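Local atomic coordinates of Lmo1499 protein (Listeria monocytogenes, PDB entry 4IIW), a protein that probably acts as a lytic transglycosylase that cleaves nascent peptidoglycan strands endolytically and so terminates their elongation at the cell membrane. Residues I113-I122 / G295-S303. Sequence-based numbering, arbitrary orientation.
Sequences IPEGYTLDQI and GPISNSGDS
Two loops of the YceG-like fold, each leading into a helix, are joined in the chain interior by N299, whose side chain enters the bend formed by P114 to Y117. Its CG lies between the backbone N and the carbonyl carbon (chi1 58°), which brings the carboxamide against the backbone of that bend. OD1 accepts from Y117 N at 3.0 Å, the donor standing above the carbonyl plane, 36° out of it. On the other branch, ND2 makes a weak hydrogen bond to P114 O (3.5 Å) and a second, to L176 O, so that both ends of the amide are held. I113 CG2 and I122 CD1 lie near ND2, at 3.8 and 4.2 Å. The main chain of N299 takes part as well: its N donates to Y117 O (3.1 Å), and its O receives S298 OG together with a weak hydrogen bond from G116 N. Segment 295-303 runs past helix 219-232, which carries E232, predicted to be important for catalysis; the side chain of I297 is about 7 Å from that of E232, and K231 NZ of the same helix hydrogen-bonds to G116 O, tying segment 113-122 to this region too. Toward helix 302-309, the extended side chain of E115 lies over G301, with OE2 3.4 Å from G301 CA, while G301 N is hydrogen-bonded to E230 OE1. At the opposite end T118 and Q121 form a capping box that starts helix 119-129, and T118 CG2 rests 3.5 Å from I297 O.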
loop_
_atom_site.group_PDB
_atom_site.type_symbol
_atom_site.label_atom_id
_atom_site.label_comp_id
_atom_site.label_asym_id
_atom_site.label_seq_id
_atom_site.Cartn_x
_atom_site.Cartn_y
_atom_site.Cartn_z
ATOM N N ILE B 113 -16.509 -18.850 39.541
ATOM C CA ILE B 113 -17.215 -17.751 40.205
ATOM C C ILE B 113 -16.455 -17.368 41.484
ATOM O O ILE B 113 -16.478 -18.101 42.475
ATOM C CB ILE B 113 -18.674 -18.131 40.568
ATOM C CG1 ILE B 113 -19.460 -18.546 39.313
ATOM C CG2 ILE B 113 -19.355 -16.972 41.241
ATOM C CD1 ILE B 113 -19.586 -17.456 38.261
ATOM N N PRO B 114 -15.768 -16.232 41.465
ATOM C CA PRO B 114 -15.025 -15.835 42.644
ATOM C C PRO B 114 -15.868 -15.193 43.750
ATOM O O PRO B 114 -17.035 -14.844 43.550
ATOM C CB PRO B 114 -14.028 -14.789 42.103
ATOM C CG PRO B 114 -14.241 -14.708 40.601
ATOM C CD PRO B 114 -15.615 -15.271 40.367
ATOM N N GLU B 115 -15.241 -15.044 44.908
ATOM C CA GLU B 115 -15.822 -14.376 46.059
ATOM C C GLU B 115 -15.974 -12.873 45.801
ATOM O O GLU B 115 -15.229 -12.285 45.019
ATOM C CB GLU B 115 -14.887 -14.515 47.240
ATOM C CG GLU B 115 -14.554 -15.919 47.618
ATOM C CD GLU B 115 -13.393 -15.984 48.591
ATOM O OE1 GLU B 115 -12.889 -14.909 49.009
ATOM O OE2 GLU B 115 -12.986 -17.113 48.939
ATOM N N GLY B 116 -16.920 -12.247 46.488
ATOM C CA GLY B 116 -17.129 -10.805 46.356
ATOM C C GLY B 116 -17.842 -10.388 45.089
ATOM O O GLY B 116 -17.874 -9.204 44.757
ATOM N N TYR B 117 -18.419 -11.362 44.397
ATOM C CA TYR B 117 -19.146 -11.116 43.171
ATOM C C TYR B 117 -20.643 -10.958 43.389
ATOM O O TYR B 117 -21.245 -11.657 44.203
ATOM C CB TYR B 117 -18.904 -12.247 42.161
ATOM C CG TYR B 117 -17.826 -11.962 41.155
ATOM C CD1 TYR B 117 -16.633 -11.374 41.545
ATOM C CD2 TYR B 117 -17.974 -12.334 39.813
ATOM C CE1 TYR B 117 -15.622 -11.109 40.622
ATOM C CE2 TYR B 117 -16.955 -12.077 38.871
ATOM C CZ TYR B 117 -15.784 -11.459 39.294
ATOM O OH TYR B 117 -14.755 -11.178 38.423
ATOM N N THR B 118 -21.222 -10.036 42.624
ATOM C CA THR B 118 -22.652 -9.762 42.626
ATOM C C THR B 118 -23.294 -10.590 41.536
ATOM O O THR B 118 -22.603 -11.148 40.684
ATOM C CB THR B 118 -22.906 -8.315 42.260
ATOM O OG1 THR B 118 -22.508 -8.088 40.889
ATOM C CG2 THR B 118 -22.117 -7.390 43.183
ATOM N N LEU B 119 -24.616 -10.649 41.519
ATOM C CA LEU B 119 -25.310 -11.426 40.476
ATOM C C LEU B 119 -24.988 -10.878 39.074
ATOM O O LEU B 119 -24.914 -11.630 38.116
ATOM C CB LEU B 119 -26.831 -11.434 40.686
ATOM C CG LEU B 119 -27.415 -11.996 41.990
ATOM C CD1 LEU B 119 -28.945 -11.881 41.939
ATOM C CD2 LEU B 119 -26.999 -13.435 42.248
ATOM N N ASP B 120 -24.773 -9.574 38.954
ATOM C CA ASP B 120 -24.482 -8.997 37.632
ATOM C C ASP B 120 -23.170 -9.578 37.067
ATOM O O ASP B 120 -23.094 -9.952 35.898
ATOM C CB ASP B 120 -24.397 -7.465 37.683
ATOM C CG ASP B 120 -24.818 -6.822 36.372
ATOM O OD1 ASP B 120 -26.050 -6.755 36.135
ATOM O OD2 ASP B 120 -23.942 -6.359 35.597
ATOM N N GLN B 121 -22.161 -9.659 37.930
ATOM C CA GLN B 121 -20.840 -10.168 37.554
ATOM C C GLN B 121 -20.883 -11.669 37.279
ATOM O O GLN B 121 -20.187 -12.168 36.386
ATOM C CB GLN B 121 -19.813 -9.835 38.645
ATOM C CG GLN B 121 -19.595 -8.339 38.838
ATOM C CD GLN B 121 -18.766 -7.981 40.071
ATOM O OE1 GLN B 121 -18.954 -8.531 41.148
ATOM N NE2 GLN B 121 -17.882 -7.009 39.915
ATOM N N ILE B 122 -21.711 -12.382 38.042
ATOM C CA ILE B 122 -21.881 -13.808 37.836
ATOM C C ILE B 122 -22.514 -13.979 36.468
ATOM O O ILE B 122 -22.166 -14.894 35.727
ATOM C CB ILE B 122 -22.747 -14.455 38.946
ATOM C CG1 ILE B 122 -22.012 -14.376 40.292
ATOM C CG2 ILE B 122 -23.059 -15.942 38.633
ATOM C CD1 ILE B 122 -22.852 -14.819 41.504
ATOM N N GLY B 295 -30.501 -7.427 52.448
ATOM C CA GLY B 295 -29.924 -8.682 51.997
ATOM C C GLY B 295 -28.444 -8.489 51.699
ATOM O O GLY B 295 -27.915 -7.385 51.842
ATOM N N PRO B 296 -27.758 -9.566 51.314
ATOM C CA PRO B 296 -26.344 -9.512 50.977
ATOM C C PRO B 296 -26.090 -8.641 49.766
ATOM O O PRO B 296 -27.015 -8.426 48.966
ATOM C CB PRO B 296 -26.021 -10.971 50.614
ATOM C CG PRO B 296 -27.051 -11.766 51.319
ATOM C CD PRO B 296 -28.268 -10.947 51.338
ATOM N N ILE B 297 -24.848 -8.171 49.626
ATOM C CA ILE B 297 -24.442 -7.357 48.473
ATOM C C ILE B 297 -23.472 -8.111 47.543
ATOM O O ILE B 297 -22.940 -7.544 46.582
ATOM C CB ILE B 297 -23.802 -6.038 48.905
ATOM C CG1 ILE B 297 -22.522 -6.290 49.714
ATOM C CG2 ILE B 297 -24.806 -5.229 49.697
ATOM C CD1 ILE B 297 -21.671 -5.013 49.948
ATOM N N SER B 298 -23.241 -9.387 47.844
ATOM C CA SER B 298 -22.361 -10.231 47.045
ATOM C C SER B 298 -22.318 -11.603 47.692
ATOM O O SER B 298 -22.970 -11.813 48.704
ATOM C CB SER B 298 -20.937 -9.665 47.020
ATOM O OG SER B 298 -20.346 -9.802 48.297
ATOM N N ASN B 299 -21.559 -12.530 47.110
ATOM C CA ASN B 299 -21.353 -13.836 47.738
ATOM C C ASN B 299 -20.101 -13.736 48.625
ATOM O O ASN B 299 -19.426 -12.717 48.607
ATOM C CB ASN B 299 -21.276 -14.975 46.717
ATOM C CG ASN B 299 -20.189 -14.785 45.699
ATOM O OD1 ASN B 299 -19.337 -13.892 45.819
ATOM N ND2 ASN B 299 -20.201 -15.633 44.687
ATOM N N SER B 300 -19.804 -14.779 49.392
ATOM C CA SER B 300 -18.707 -14.744 50.359
ATOM C C SER B 300 -17.899 -16.019 50.413
ATOM O O SER B 300 -18.412 -17.099 50.140
ATOM C CB SER B 300 -19.281 -14.525 51.763
ATOM O OG SER B 300 -20.035 -13.332 51.855
ATOM N N GLY B 301 -16.626 -15.872 50.788
ATOM C CA GLY B 301 -15.695 -16.999 50.956
ATOM C C GLY B 301 -15.819 -17.518 52.378
ATOM O O GLY B 301 -16.433 -16.875 53.218
ATOM N N ASP B 302 -15.250 -18.682 52.660
ATOM C CA ASP B 302 -15.348 -19.244 54.005
ATOM C C ASP B 302 -14.772 -18.307 55.037
ATOM O O ASP B 302 -15.295 -18.187 56.151
ATOM C CB ASP B 302 -14.656 -20.590 54.080
ATOM C CG ASP B 302 -15.477 -21.685 53.460
ATOM O OD1 ASP B 302 -16.595 -21.941 53.967
ATOM O OD2 ASP B 302 -15.001 -22.302 52.481
ATOM N N SER B 303 -13.693 -17.636 54.664
ATOM C CA SER B 303 -13.057 -16.705 55.563
ATOM C C SER B 303 -14.090 -15.721 56.145
ATOM O O SER B 303 -14.217 -15.575 57.359
ATOM C CB SER B 303 -11.947 -15.961 54.834
ATOM O OG SER B 303 -11.257 -15.129 55.740
#